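Local coordinates for protein HP0958 (Helicobacter pylori, PDB 3NA7) that probably serves flagellar biogenesis as an export chaperone and post-transcriptional regulator, joining a long coiled-coil hairpin to a zinc ribbon, at residues Leu56-Gln61 against Glu114-Glu119; Asn45-Asn50 against Glu128-Glu133; Ala77-Lys82 against Arg93-Glu98; Lys36-Lys41 against Lys139-Leu144. All coordinates share one frame; numbering follows the deposited sequence.

In the fold
All four contacts pair helix 24-85 with helix 91-171, the two arms of one antiparallel coiled-coil hairpin, and they nest along the chain. Contact 3 lies nearest the turn, contact 1 encloses it, contact 2 encloses contact 1, and contact 4 is outermost. Centres of contacts 4 and 2 are about 15 Å apart, those of contacts 2 and 1 about 19 Å, and those of contacts 1 and 3 about 31 Å; from contact 4 to contact 3 it is about 65 Å. A bound magnesium ion lies about 9 Å from the side chain of Ile79 in contact 3. The zinc site of Cys201, Cys204, Cys225 and Cys228 belongs to the separate ribbon domain.

Contact 1 of 4, residues Leu56-Gln61 against Glu114-Glu119; sequences LALKLQ and ENLQNE
Leu58 and Leu116 meet at the middle of this contact, methyl against methyl, with CD2 of Leu58 3.7 Å from CD2 of Leu116. The two leucines come from antiparallel helices of a coiled-coil hairpin, whose local axes pass 9.5 Å apart at 164°, and their CA atoms are the nearest pair across the two segments. Leu58 is the side chain to follow. Its CB points at the partner helix, and CG lies opposite the carbonyl carbon (chi1 -71°), which carries the branch across the interface. From there the methyls divide the work: CD1 rests on the aliphatic part of Glu119, 4.0 Å from its CG, while CD2 touches Leu116 and also lies 4.0 Å from OE2 of Glu119. The extended chain of Glu119 runs at about a right angle to Leu58 and flanks it. Leu116 is flanked in much the same way, since CB of Gln61 sits 3.8 Å from Leu116 CD1 and the amide nitrogen NE2 of Gln61 approaches Leu116 CD2 to 4.0 Å. Both the hydrocarbon and the flat end groups of Gln61 and Glu119 thus lie against the leucine methyls, at the exposed rim of the pair. Leu116 also packs against Val62 and Asn65 of helix 24-85, and Leu58 reaches Ile120 and Lys123 of helix 91-171, so each leucine is seated among side chains from successive turns of the opposing helix.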
loop_
_atom_site.group_PDB
_atom_site.type_symbol
_atom_site.label_atom_id
_atom_site.label_comp_id
_atom_site.label_asym_id
_atom_site.label_seq_id
_atom_site.Cartn_x
_atom_site.Cartn_y
_atom_site.Cartn_z
ATOM N N LEU A 56 -13.004 -22.666 8.574
ATOM C CA LEU A 56 -13.304 -23.834 7.762
ATOM C C LEU A 56 -12.334 -24.997 7.999
ATOM O O LEU A 56 -12.764 -26.145 8.159
ATOM C CB LEU A 56 -13.373 -23.470 6.278
ATOM C CG LEU A 56 -14.730 -22.999 5.746
ATOM C CD1 LEU A 56 -14.600 -22.152 4.461
ATOM C CD2 LEU A 56 -15.651 -24.219 5.502
ATOM N N ALA A 57 -11.041 -24.693 8.033
ATOM C CA ALA A 57 -10.009 -25.702 8.292
ATOM C C ALA A 57 -10.215 -26.307 9.662
ATOM O O ALA A 57 -10.111 -27.522 9.839
ATOM C CB ALA A 57 -8.593 -25.092 8.165
ATOM N N LEU A 58 -10.536 -25.462 10.636
ATOM C CA LEU A 58 -10.766 -25.935 11.991
ATOM C C LEU A 58 -12.007 -26.808 12.101
ATOM O O LEU A 58 -12.038 -27.772 12.864
ATOM C CB LEU A 58 -10.859 -24.773 12.957
ATOM C CG LEU A 58 -9.594 -23.993 13.276
ATOM C CD1 LEU A 58 -9.999 -22.714 13.998
ATOM C CD2 LEU A 58 -8.628 -24.810 14.144
ATOM N N LYS A 59 -13.040 -26.464 11.345
ATOM C CA LYS A 59 -14.280 -27.212 11.377
ATOM C C LYS A 59 -14.086 -28.595 10.769
ATOM O O LYS A 59 -14.760 -29.541 11.178
ATOM C CB LYS A 59 -15.399 -26.452 10.656
ATOM C CG LYS A 59 -16.014 -25.336 11.503
ATOM C CD LYS A 59 -16.928 -24.446 10.667
ATOM C CE LYS A 59 -17.365 -23.231 11.465
ATOM N NZ LYS A 59 -18.528 -22.618 10.803
ATOM N N LEU A 60 -13.174 -28.687 9.793
ATOM C CA LEU A 60 -12.740 -29.967 9.227
ATOM C C LEU A 60 -12.046 -30.840 10.280
ATOM O O LEU A 60 -12.308 -32.034 10.356
ATOM C CB LEU A 60 -11.844 -29.744 8.001
ATOM C CG LEU A 60 -11.257 -30.920 7.196
ATOM C CD1 LEU A 60 -12.296 -31.983 6.798
ATOM C CD2 LEU A 60 -10.524 -30.396 5.956
ATOM N N GLN A 61 -11.196 -30.237 11.106
ATOM C CA GLN A 61 -10.562 -30.947 12.217
ATOM C C GLN A 61 -11.569 -31.414 13.246
ATOM O O GLN A 61 -11.490 -32.544 13.706
ATOM C CB GLN A 61 -9.536 -30.071 12.915
ATOM C CG GLN A 61 -8.310 -29.778 12.105
ATOM C CD GLN A 61 -7.223 -29.174 12.957
ATOM O OE1 GLN A 61 -6.876 -27.998 12.810
ATOM N NE2 GLN A 61 -6.680 -29.975 13.871
ATOM N N GLU A 114 -13.524 -29.731 21.934
ATOM C CA GLU A 114 -13.896 -28.544 22.693
ATOM C C GLU A 114 -12.896 -27.400 22.477
ATOM O O GLU A 114 -13.293 -26.232 22.378
ATOM C CB GLU A 114 -14.028 -28.871 24.173
ATOM C CG GLU A 114 -14.601 -27.753 25.049
ATOM C CD GLU A 114 -14.794 -28.191 26.497
ATOM O OE1 GLU A 114 -15.255 -29.341 26.713
ATOM O OE2 GLU A 114 -14.495 -27.383 27.415
ATOM N N ASN A 115 -11.605 -27.733 22.399
ATOM C CA ASN A 115 -10.563 -26.731 22.147
ATOM C C ASN A 115 -10.690 -26.068 20.778
ATOM O O ASN A 115 -10.513 -24.846 20.653
ATOM C CB ASN A 115 -9.159 -27.334 22.303
ATOM C CG ASN A 115 -8.691 -27.362 23.746
ATOM O OD1 ASN A 115 -9.173 -26.592 24.585
ATOM N ND2 ASN A 115 -7.734 -28.253 24.045
ATOM N N LEU A 116 -10.965 -26.885 19.760
ATOM C CA LEU A 116 -11.115 -26.388 18.405
ATOM C C LEU A 116 -12.342 -25.472 18.327
ATOM O O LEU A 116 -12.266 -24.374 17.783
ATOM C CB LEU A 116 -11.231 -27.544 17.399
ATOM C CG LEU A 116 -10.015 -28.458 17.188
ATOM C CD1 LEU A 116 -10.403 -29.833 16.634
ATOM C CD2 LEU A 116 -8.936 -27.785 16.331
ATOM N N GLN A 117 -13.465 -25.938 18.878
ATOM C CA GLN A 117 -14.680 -25.147 18.941
ATOM C C GLN A 117 -14.454 -23.806 19.638
ATOM O O GLN A 117 -14.980 -22.793 19.181
ATOM C CB GLN A 117 -15.832 -25.938 19.562
ATOM C CG GLN A 117 -16.601 -26.664 18.481
ATOM C CD GLN A 117 -17.394 -27.844 18.966
ATOM O OE1 GLN A 117 -17.507 -28.085 20.166
ATOM N NE2 GLN A 117 -17.974 -28.589 18.021
ATOM N N ASN A 118 -13.656 -23.792 20.706
ATOM C CA ASN A 118 -13.278 -22.533 21.352
ATOM C C ASN A 118 -12.501 -21.592 20.438
ATOM O O ASN A 118 -12.737 -20.395 20.462
ATOM C CB ASN A 118 -12.527 -22.736 22.678
ATOM C CG ASN A 118 -13.452 -23.167 23.820
ATOM O OD1 ASN A 118 -14.674 -23.046 23.717
ATOM N ND2 ASN A 118 -12.867 -23.675 24.918
ATOM N N GLU A 119 -11.586 -22.133 19.634
ATOM C CA GLU A 119 -10.790 -21.317 18.717
ATOM C C GLU A 119 -11.716 -20.752 17.626
ATOM O O GLU A 119 -11.625 -19.579 17.289
ATOM C CB GLU A 119 -9.666 -22.160 18.108
ATOM C CG GLU A 119 -8.500 -21.396 17.511
ATOM C CD GLU A 119 -7.326 -22.307 17.110
ATOM O OE1 GLU A 119 -6.499 -21.868 16.273
ATOM O OE2 GLU A 119 -7.221 -23.454 17.624
#

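Contact 2 of 4, residues Asn45-Asn50 against Glu128-Glu133; sequences NKAILN and EDLKKE
Ile48 and Leu130 face each other where segments 45-50 and 128-133 run antiparallel at 162°, their axes 9.4 Å apart and the CA atoms of these two residues 6.8 Å apart. This is part of the long antiparallel coiled-coil hairpin formed by helices 24-85 and 91-171, and between the two segments the side-chain packing is apolar. The two side chains lie alongside each other, pointing opposite ways. Ile48 starts out along the flank of its helix, but CG1, placed opposite the carbonyl carbon (chi1 -79°), turns the longer branch inward. CG1 comes 3.7 Å from CB of Leu130, and CD1 carries on over the backbone of the facing helix to lie 3.9 Å from Lys131 N. CD1 of the buried Leu130 settles between Ala47 CB and Ile48 CG1, each 3.9 Å away. Neighbouring turns complete the setting: Leu130 also touches Lys44 and Leu51, Ile48 touches Met134, the carbonyl of Ile48 accepts a hydrogen bond from Gln127, and a salt bridge from Lys44 to Glu133 links the helices beside the core. Of the Lys131 side chain, CB is the part near Ile48 CD1 before the chain bends away to a salt bridge within its own helix, where NZ donates to OE1 of Glu128 at 2.8 Å, on the syn side and 22° out of the carboxylate plane.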
loop_
_atom_site.group_PDB
_atom_site.type_symbol
_atom_site.label_atom_id
_atom_site.label_comp_id
_atom_site.label_asym_id
_atom_site.label_seq_id
_atom_site.Cartn_x
_atom_site.Cartn_y
_atom_site.Cartn_z
ATOM N N ASN A 45 -12.172 -6.205 5.542
ATOM C CA ASN A 45 -13.041 -7.087 4.817
ATOM C C ASN A 45 -12.312 -8.365 4.444
ATOM O O ASN A 45 -12.861 -9.444 4.615
ATOM C CB ASN A 45 -13.665 -6.444 3.569
ATOM C CG ASN A 45 -14.957 -7.140 3.165
ATOM O OD1 ASN A 45 -15.143 -7.566 2.023
ATOM N ND2 ASN A 45 -15.843 -7.285 4.120
ATOM N N LYS A 46 -11.081 -8.230 3.956
ATOM C CA LYS A 46 -10.197 -9.374 3.703
ATOM C C LYS A 46 -9.913 -10.176 4.964
ATOM O O LYS A 46 -9.901 -11.398 4.916
ATOM C CB LYS A 46 -8.869 -8.919 3.083
ATOM C CG LYS A 46 -8.929 -8.723 1.602
ATOM C CD LYS A 46 -7.806 -7.850 1.052
ATOM C CE LYS A 46 -8.052 -7.635 -0.425
ATOM N NZ LYS A 46 -7.224 -6.526 -0.952
ATOM N N ALA A 47 -9.703 -9.499 6.090
ATOM C CA ALA A 47 -9.417 -10.213 7.340
ATOM C C ALA A 47 -10.623 -11.029 7.785
ATOM O O ALA A 47 -10.460 -12.118 8.313
ATOM C CB ALA A 47 -8.950 -9.254 8.444
ATOM N N ILE A 48 -11.843 -10.533 7.549
ATOM C CA ILE A 48 -13.034 -11.329 7.863
ATOM C C ILE A 48 -13.021 -12.635 7.038
ATOM O O ILE A 48 -13.225 -13.716 7.585
ATOM C CB ILE A 48 -14.343 -10.535 7.633
ATOM C CG1 ILE A 48 -14.581 -9.586 8.812
ATOM C CG2 ILE A 48 -15.579 -11.478 7.453
ATOM C CD1 ILE A 48 -15.462 -8.433 8.495
ATOM N N LEU A 49 -12.778 -12.511 5.737
ATOM C CA LEU A 49 -12.764 -13.653 4.823
ATOM C C LEU A 49 -11.614 -14.620 5.122
ATOM O O LEU A 49 -11.793 -15.820 5.048
ATOM C CB LEU A 49 -12.736 -13.195 3.356
ATOM C CG LEU A 49 -14.010 -12.491 2.832
ATOM C CD1 LEU A 49 -13.763 -11.725 1.533
ATOM C CD2 LEU A 49 -15.190 -13.467 2.634
ATOM N N ASN A 50 -10.436 -14.101 5.454
ATOM C CA ASN A 50 -9.348 -14.951 5.913
ATOM C C ASN A 50 -9.751 -15.743 7.168
ATOM O O ASN A 50 -9.689 -16.967 7.193
ATOM C CB ASN A 50 -8.078 -14.136 6.158
ATOM C CG ASN A 50 -6.932 -15.007 6.653
ATOM O OD1 ASN A 50 -6.262 -15.684 5.861
ATOM N ND2 ASN A 50 -6.733 -15.034 7.972
ATOM N N GLU A 128 -16.997 -10.421 14.123
ATOM C CA GLU A 128 -18.055 -9.466 14.538
ATOM C C GLU A 128 -17.437 -8.102 14.849
ATOM O O GLU A 128 -17.938 -7.079 14.392
ATOM C CB GLU A 128 -18.891 -9.965 15.722
ATOM C CG GLU A 128 -19.616 -11.319 15.502
ATOM C CD GLU A 128 -20.813 -11.252 14.537
ATOM O OE1 GLU A 128 -21.254 -10.136 14.136
ATOM O OE2 GLU A 128 -21.323 -12.343 14.199
ATOM N N ASP A 129 -16.325 -8.099 15.584
ATOM C CA ASP A 129 -15.519 -6.884 15.777
ATOM C C ASP A 129 -15.191 -6.128 14.500
ATOM O O ASP A 129 -15.531 -4.955 14.357
ATOM C CB ASP A 129 -14.189 -7.236 16.416
ATOM C CG ASP A 129 -14.112 -6.827 17.836
ATOM O OD1 ASP A 129 -14.045 -5.584 18.075
ATOM O OD2 ASP A 129 -14.079 -7.751 18.694
ATOM N N LEU A 130 -14.475 -6.800 13.608
ATOM C CA LEU A 130 -14.083 -6.248 12.331
ATOM C C LEU A 130 -15.292 -5.669 11.556
ATOM O O LEU A 130 -15.185 -4.631 10.909
ATOM C CB LEU A 130 -13.397 -7.333 11.484
ATOM C CG LEU A 130 -12.019 -7.821 11.978
ATOM C CD1 LEU A 130 -11.629 -9.153 11.263
ATOM C CD2 LEU A 130 -10.943 -6.735 11.818
ATOM N N LYS A 131 -16.418 -6.366 11.626
ATOM C CA LYS A 131 -17.638 -5.975 10.918
ATOM C C LYS A 131 -18.120 -4.644 11.481
ATOM O O LYS A 131 -18.384 -3.730 10.742
ATOM C CB LYS A 131 -18.702 -7.085 11.059
ATOM C CG LYS A 131 -19.908 -6.971 10.158
ATOM C CD LYS A 131 -20.831 -8.207 10.301
ATOM C CE LYS A 131 -21.445 -8.249 11.678
ATOM N NZ LYS A 131 -22.522 -9.241 11.791
ATOM N N LYS A 132 -18.185 -4.515 12.798
ATOM C CA LYS A 132 -18.461 -3.210 13.385
ATOM C C LYS A 132 -17.459 -2.117 12.975
ATOM O O LYS A 132 -17.841 -0.988 12.706
ATOM C CB LYS A 132 -18.574 -3.315 14.906
ATOM C CG LYS A 132 -19.862 -3.981 15.357
ATOM C CD LYS A 132 -20.143 -3.709 16.835
ATOM C CE LYS A 132 -20.936 -4.850 17.458
ATOM N NZ LYS A 132 -21.434 -4.493 18.814
ATOM N N GLU A 133 -16.180 -2.442 12.923
ATOM C CA GLU A 133 -15.199 -1.440 12.517
ATOM C C GLU A 133 -15.411 -1.017 11.067
ATOM O O GLU A 133 -15.357 0.182 10.759
ATOM C CB GLU A 133 -13.771 -1.919 12.763
ATOM C CG GLU A 133 -13.398 -1.840 14.235
ATOM C CD GLU A 133 -12.205 -2.724 14.603
ATOM O OE1 GLU A 133 -11.655 -3.396 13.717
ATOM O OE2 GLU A 133 -11.814 -2.728 15.790
#

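Contact 3 of 4, residues Ala77-Lys82 against Arg93-Glu98; sequences ASIQKK and RSLNIE
Ile79 is the buried centre of this contact, facing Leu95 and Glu98 near the turn of the antiparallel coiled-coil hairpin, where the axes of the two helical segments lie 9.8 Å apart at 170°. The close packing is around the isoleucine. Its CG2 presses on the backbone of the other helix, 3.6 Å from the carbonyl O of Leu95, and its CD1 comes 3.7 Å from OE2 of Glu98. That carboxylate reaches the methyl because the glutamate chain bends at chi2 (-54°), folding across Ile79 at about a right angle. By comparison the side chains of Ile79 and Leu95 pass one another more loosely, CG2 to CD2 being 4.2 Å. The other methyl of Leu95, CD1, lies against the main chain of Lys82, 4.1 Å from its C atom, and Leu95 also touches Met83. Polar groups border this small core: the hydrogen bond from Gln80 to Glu99 ties the two helices together beside it, and Glu98 touches Lys75. Beyond its main chain and CB, Lys82 takes its side chain away along the exposed flank of its own helix, where NZ makes a weak hydrogen bond to OG of Ser78 at 3.3 Å.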
loop_
_atom_site.group_PDB
_atom_site.type_symbol
_atom_site.label_atom_id
_atom_site.label_comp_id
_atom_site.label_asym_id
_atom_site.label_seq_id
_atom_site.Cartn_x
_atom_site.Cartn_y
_atom_site.Cartn_z
ATOM N N ALA A 77 -18.036 -49.724 23.495
ATOM C CA ALA A 77 -19.211 -50.594 23.383
ATOM C C ALA A 77 -18.831 -52.057 23.112
ATOM O O ALA A 77 -19.313 -52.988 23.776
ATOM C CB ALA A 77 -20.150 -50.073 22.300
ATOM N N SER A 78 -17.950 -52.262 22.141
ATOM C CA SER A 78 -17.523 -53.614 21.815
ATOM C C SER A 78 -16.762 -54.307 22.963
ATOM O O SER A 78 -16.881 -55.514 23.143
ATOM C CB SER A 78 -16.689 -53.624 20.546
ATOM O OG SER A 78 -15.972 -54.842 20.476
ATOM N N ILE A 79 -15.971 -53.545 23.719
ATOM C CA ILE A 79 -15.244 -54.103 24.862
ATOM C C ILE A 79 -16.197 -54.486 25.981
ATOM O O ILE A 79 -16.028 -55.524 26.607
ATOM C CB ILE A 79 -14.168 -53.132 25.417
ATOM C CG1 ILE A 79 -13.038 -52.953 24.406
ATOM C CG2 ILE A 79 -13.607 -53.651 26.759
ATOM C CD1 ILE A 79 -12.113 -51.788 24.703
ATOM N N GLN A 80 -17.181 -53.638 26.233
ATOM C CA GLN A 80 -18.165 -53.857 27.284
ATOM C C GLN A 80 -19.029 -55.069 26.977
ATOM O O GLN A 80 -19.315 -55.878 27.870
ATOM C CB GLN A 80 -19.028 -52.612 27.477
ATOM C CG GLN A 80 -18.218 -51.461 28.057
ATOM C CD GLN A 80 -18.974 -50.169 28.192
ATOM O OE1 GLN A 80 -20.107 -50.026 27.730
ATOM N NE2 GLN A 80 -18.341 -49.204 28.830
ATOM N N LYS A 81 -19.429 -55.204 25.713
ATOM C CA LYS A 81 -20.206 -56.364 25.298
ATOM C C LYS A 81 -19.419 -57.634 25.604
ATOM O O LYS A 81 -19.970 -58.580 26.157
ATOM C CB LYS A 81 -20.580 -56.281 23.812
ATOM C CG LYS A 81 -21.612 -57.322 23.355
ATOM C CD LYS A 81 -22.183 -56.945 21.978
ATOM C CE LYS A 81 -23.091 -58.024 21.407
ATOM N NZ LYS A 81 -22.389 -59.336 21.300
ATOM N N LYS A 82 -18.128 -57.641 25.272
ATOM C CA LYS A 82 -17.236 -58.771 25.580
ATOM C C LYS A 82 -17.131 -59.094 27.062
ATOM O O LYS A 82 -16.989 -60.266 27.433
ATOM C CB LYS A 82 -15.842 -58.537 24.997
ATOM C CG LYS A 82 -15.657 -59.131 23.605
ATOM C CD LYS A 82 -14.666 -58.330 22.759
ATOM C CE LYS A 82 -14.557 -58.914 21.351
ATOM N NZ LYS A 82 -14.519 -57.839 20.310
ATOM N N ARG A 93 -10.613 -58.253 34.643
ATOM C CA ARG A 93 -9.652 -57.223 35.049
ATOM C C ARG A 93 -8.907 -56.688 33.819
ATOM O O ARG A 93 -8.658 -55.486 33.715
ATOM C CB ARG A 93 -8.666 -57.750 36.099
ATOM C CG ARG A 93 -9.293 -58.109 37.448
ATOM C CD ARG A 93 -8.255 -58.096 38.591
ATOM N NE ARG A 93 -7.836 -59.429 39.032
ATOM C CZ ARG A 93 -6.894 -60.177 38.451
ATOM N NH1 ARG A 93 -6.248 -59.751 37.373
ATOM N NH2 ARG A 93 -6.602 -61.370 38.948
ATOM N N SER A 94 -8.576 -57.594 32.894
ATOM C CA SER A 94 -7.883 -57.281 31.645
ATOM C C SER A 94 -8.702 -56.340 30.755
ATOM O O SER A 94 -8.202 -55.304 30.290
ATOM C CB SER A 94 -7.564 -58.586 30.908
ATOM O OG SER A 94 -7.303 -58.356 29.536
ATOM N N LEU A 95 -9.969 -56.690 30.539
ATOM C CA LEU A 95 -10.854 -55.881 29.721
ATOM C C LEU A 95 -11.179 -54.553 30.375
ATOM O O LEU A 95 -11.480 -53.594 29.662
ATOM C CB LEU A 95 -12.153 -56.627 29.379
ATOM C CG LEU A 95 -12.055 -57.819 28.423
ATOM C CD1 LEU A 95 -13.320 -58.662 28.481
ATOM C CD2 LEU A 95 -11.777 -57.369 27.007
ATOM N N ASN A 96 -11.132 -54.488 31.709
ATOM C CA ASN A 96 -11.440 -53.232 32.414
ATOM C C ASN A 96 -10.364 -52.209 32.054
ATOM O O ASN A 96 -10.634 -51.016 31.965
ATOM C CB ASN A 96 -11.504 -53.423 33.937
ATOM C CG ASN A 96 -12.828 -52.931 34.552
ATOM O OD1 ASN A 96 -13.010 -51.745 34.855
ATOM N ND2 ASN A 96 -13.761 -53.876 34.759
ATOM N N ILE A 97 -9.149 -52.713 31.841
ATOM C CA ILE A 97 -7.977 -51.908 31.556
ATOM C C ILE A 97 -7.952 -51.519 30.067
ATOM O O ILE A 97 -7.692 -50.364 29.734
ATOM C CB ILE A 97 -6.692 -52.632 32.040
ATOM C CG1 ILE A 97 -6.659 -52.634 33.582
ATOM C CG2 ILE A 97 -5.437 -51.990 31.464
ATOM C CD1 ILE A 97 -5.500 -53.399 34.217
ATOM N N GLU A 98 -8.255 -52.480 29.194
ATOM C CA GLU A 98 -8.498 -52.237 27.767
ATOM C C GLU A 98 -9.502 -51.095 27.620
ATOM O O GLU A 98 -9.305 -50.139 26.857
ATOM C CB GLU A 98 -9.111 -53.491 27.149
ATOM C CG GLU A 98 -8.398 -54.076 25.929
ATOM C CD GLU A 98 -8.200 -53.078 24.814
ATOM O OE1 GLU A 98 -7.397 -52.135 24.999
ATOM O OE2 GLU A 98 -8.826 -53.247 23.742
#

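Contact 4 of 4, residues Lys36-Lys41 against Lys139-Leu144; sequences KALNDK and KLALEL
Ala37 and Ala141 bring the helices close here, their CA atoms 6.0 Å apart, and each alanine methyl receives a leucine from the other side. CB of Ala37 meets CD2 of Leu140 at 3.9 Å, and CB of Ala141 meets CD2 of Leu38 at 3.8 Å. The two alanines are buried, whereas the leucines lie at the edges of the contact. Small residues at the centre let the backbones approach: the local axes pass 9.2 Å apart, crossing at 156° between their chain directions. The leucines reach their targets by different first torsions. In Leu140 the branch stands opposite the backbone N (chi1 -177°), which brings CD2 to the methyl of Ala37, while in Leu38 it stands opposite the carbonyl carbon (chi1 -60°), which swings CD2 from the helix flank over to Ala141. Farther out, Lys36 reaches forward by one turn of its own helix, where its NZ donates to the syn lone pair of Asp40 OD2 in a salt bridge 3.0 Å long. In the antiparallel coiled-coil hairpin, toward the C-terminal end of segment 36-41, Lys41 touches Met134 and Leu137 of helix 91-171, and toward its start Leu34 and Asp33 pack against Ala141 and Leu144 of that same partner helix.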
loop_
_atom_site.group_PDB
_atom_site.type_symbol
_atom_site.label_atom_id
_atom_site.label_comp_id
_atom_site.label_asym_id
_atom_site.label_seq_id
_atom_site.Cartn_x
_atom_site.Cartn_y
_atom_site.Cartn_z
ATOM N N LYS A 36 -7.417 6.495 3.630
ATOM C CA LYS A 36 -7.139 5.666 4.817
ATOM C C LYS A 36 -8.376 4.845 5.262
ATOM O O LYS A 36 -8.291 3.629 5.466
ATOM C CB LYS A 36 -6.612 6.534 5.965
ATOM C CG LYS A 36 -6.315 5.770 7.244
ATOM C CD LYS A 36 -4.884 5.255 7.300
ATOM C CE LYS A 36 -4.729 4.160 8.382
ATOM N NZ LYS A 36 -5.447 4.490 9.664
ATOM N N ALA A 37 -9.523 5.510 5.362
ATOM C CA ALA A 37 -10.779 4.856 5.720
ATOM C C ALA A 37 -11.161 3.775 4.719
ATOM O O ALA A 37 -11.399 2.632 5.105
ATOM C CB ALA A 37 -11.912 5.875 5.884
ATOM N N LEU A 38 -11.180 4.119 3.438
ATOM C CA LEU A 38 -11.468 3.138 2.396
ATOM C C LEU A 38 -10.490 1.959 2.412
ATOM O O LEU A 38 -10.920 0.823 2.301
ATOM C CB LEU A 38 -11.476 3.780 0.996
ATOM C CG LEU A 38 -12.485 4.891 0.732
ATOM C CD1 LEU A 38 -12.213 5.516 -0.651
ATOM C CD2 LEU A 38 -13.959 4.379 0.857
ATOM N N ASN A 39 -9.185 2.217 2.546
ATOM C CA ASN A 39 -8.209 1.111 2.555
ATOM C C ASN A 39 -8.288 0.226 3.800
ATOM O O ASN A 39 -8.104 -0.964 3.689
ATOM C CB ASN A 39 -6.761 1.593 2.333
ATOM C CG ASN A 39 -6.545 2.251 0.952
ATOM O OD1 ASN A 39 -5.764 3.207 0.824
ATOM N ND2 ASN A 39 -7.234 1.751 -0.072
ATOM N N ASP A 40 -8.531 0.810 4.973
ATOM C CA ASP A 40 -8.699 0.065 6.227
ATOM C C ASP A 40 -9.949 -0.807 6.139
ATOM O O ASP A 40 -9.945 -1.946 6.600
ATOM C CB ASP A 40 -8.866 1.012 7.429
ATOM C CG ASP A 40 -7.563 1.677 7.863
ATOM O OD1 ASP A 40 -6.494 1.320 7.327
ATOM O OD2 ASP A 40 -7.613 2.556 8.767
ATOM N N LYS A 41 -11.006 -0.277 5.528
ATOM C CA LYS A 41 -12.279 -0.991 5.425
ATOM C C LYS A 41 -12.095 -2.216 4.540
ATOM O O LYS A 41 -12.591 -3.286 4.876
ATOM C CB LYS A 41 -13.366 -0.084 4.841
ATOM C CG LYS A 41 -14.726 -0.730 4.552
ATOM C CD LYS A 41 -15.749 0.360 4.108
ATOM C CE LYS A 41 -16.466 -0.018 2.794
ATOM N NZ LYS A 41 -17.537 -1.058 2.999
ATOM N N LYS A 139 -19.177 4.892 7.584
ATOM C CA LYS A 139 -19.725 6.132 8.149
ATOM C C LYS A 139 -18.712 7.266 7.940
ATOM O O LYS A 139 -19.061 8.325 7.398
ATOM C CB LYS A 139 -20.084 5.950 9.625
ATOM C CG LYS A 139 -20.966 7.068 10.254
ATOM C CD LYS A 139 -21.603 6.590 11.581
ATOM C CE LYS A 139 -22.420 7.689 12.304
ATOM N NZ LYS A 139 -23.376 7.112 13.336
ATOM N N LEU A 140 -17.453 7.014 8.318
ATOM C CA LEU A 140 -16.356 7.967 8.103
ATOM C C LEU A 140 -16.194 8.372 6.622
ATOM O O LEU A 140 -16.242 9.577 6.289
ATOM C CB LEU A 140 -15.040 7.485 8.759
ATOM C CG LEU A 140 -13.772 8.380 8.719
ATOM C CD1 LEU A 140 -14.006 9.732 9.402
ATOM C CD2 LEU A 140 -12.503 7.682 9.320
ATOM N N ALA A 141 -16.058 7.397 5.728
ATOM C CA ALA A 141 -15.912 7.697 4.268
ATOM C C ALA A 141 -17.041 8.589 3.745
ATOM O O ALA A 141 -16.798 9.549 3.010
ATOM C CB ALA A 141 -15.841 6.411 3.431
ATOM N N LEU A 142 -18.276 8.252 4.115
ATOM C CA LEU A 142 -19.456 9.013 3.676
ATOM C C LEU A 142 -19.444 10.454 4.170
ATOM O O LEU A 142 -19.893 11.337 3.473
ATOM C CB LEU A 142 -20.755 8.310 4.084
ATOM C CG LEU A 142 -20.995 6.986 3.344
ATOM C CD1 LEU A 142 -21.918 6.049 4.137
ATOM C CD2 LEU A 142 -21.532 7.215 1.928
ATOM N N GLU A 143 -18.919 10.683 5.365
ATOM C CA GLU A 143 -18.782 12.034 5.895
ATOM C C GLU A 143 -17.745 12.853 5.103
ATOM O O GLU A 143 -18.024 13.970 4.673
ATOM C CB GLU A 143 -18.432 11.984 7.391
ATOM C CG GLU A 143 -18.119 13.348 8.056
ATOM C CD GLU A 143 -17.466 13.195 9.434
ATOM O OE1 GLU A 143 -16.747 12.183 9.632
ATOM O OE2 GLU A 143 -17.665 14.079 10.315
ATOM N N LEU A 144 -16.561 12.284 4.916
ATOM C CA LEU A 144 -15.425 12.966 4.265
ATOM C C LEU A 144 -15.568 13.251 2.776
ATOM O O LEU A 144 -14.989 14.212 2.269
ATOM C CB LEU A 144 -14.144 12.162 4.481
ATOM C CG LEU A 144 -13.750 11.979 5.942
ATOM C CD1 LEU A 144 -12.417 11.240 6.057
ATOM C CD2 LEU A 144 -13.686 13.337 6.682
#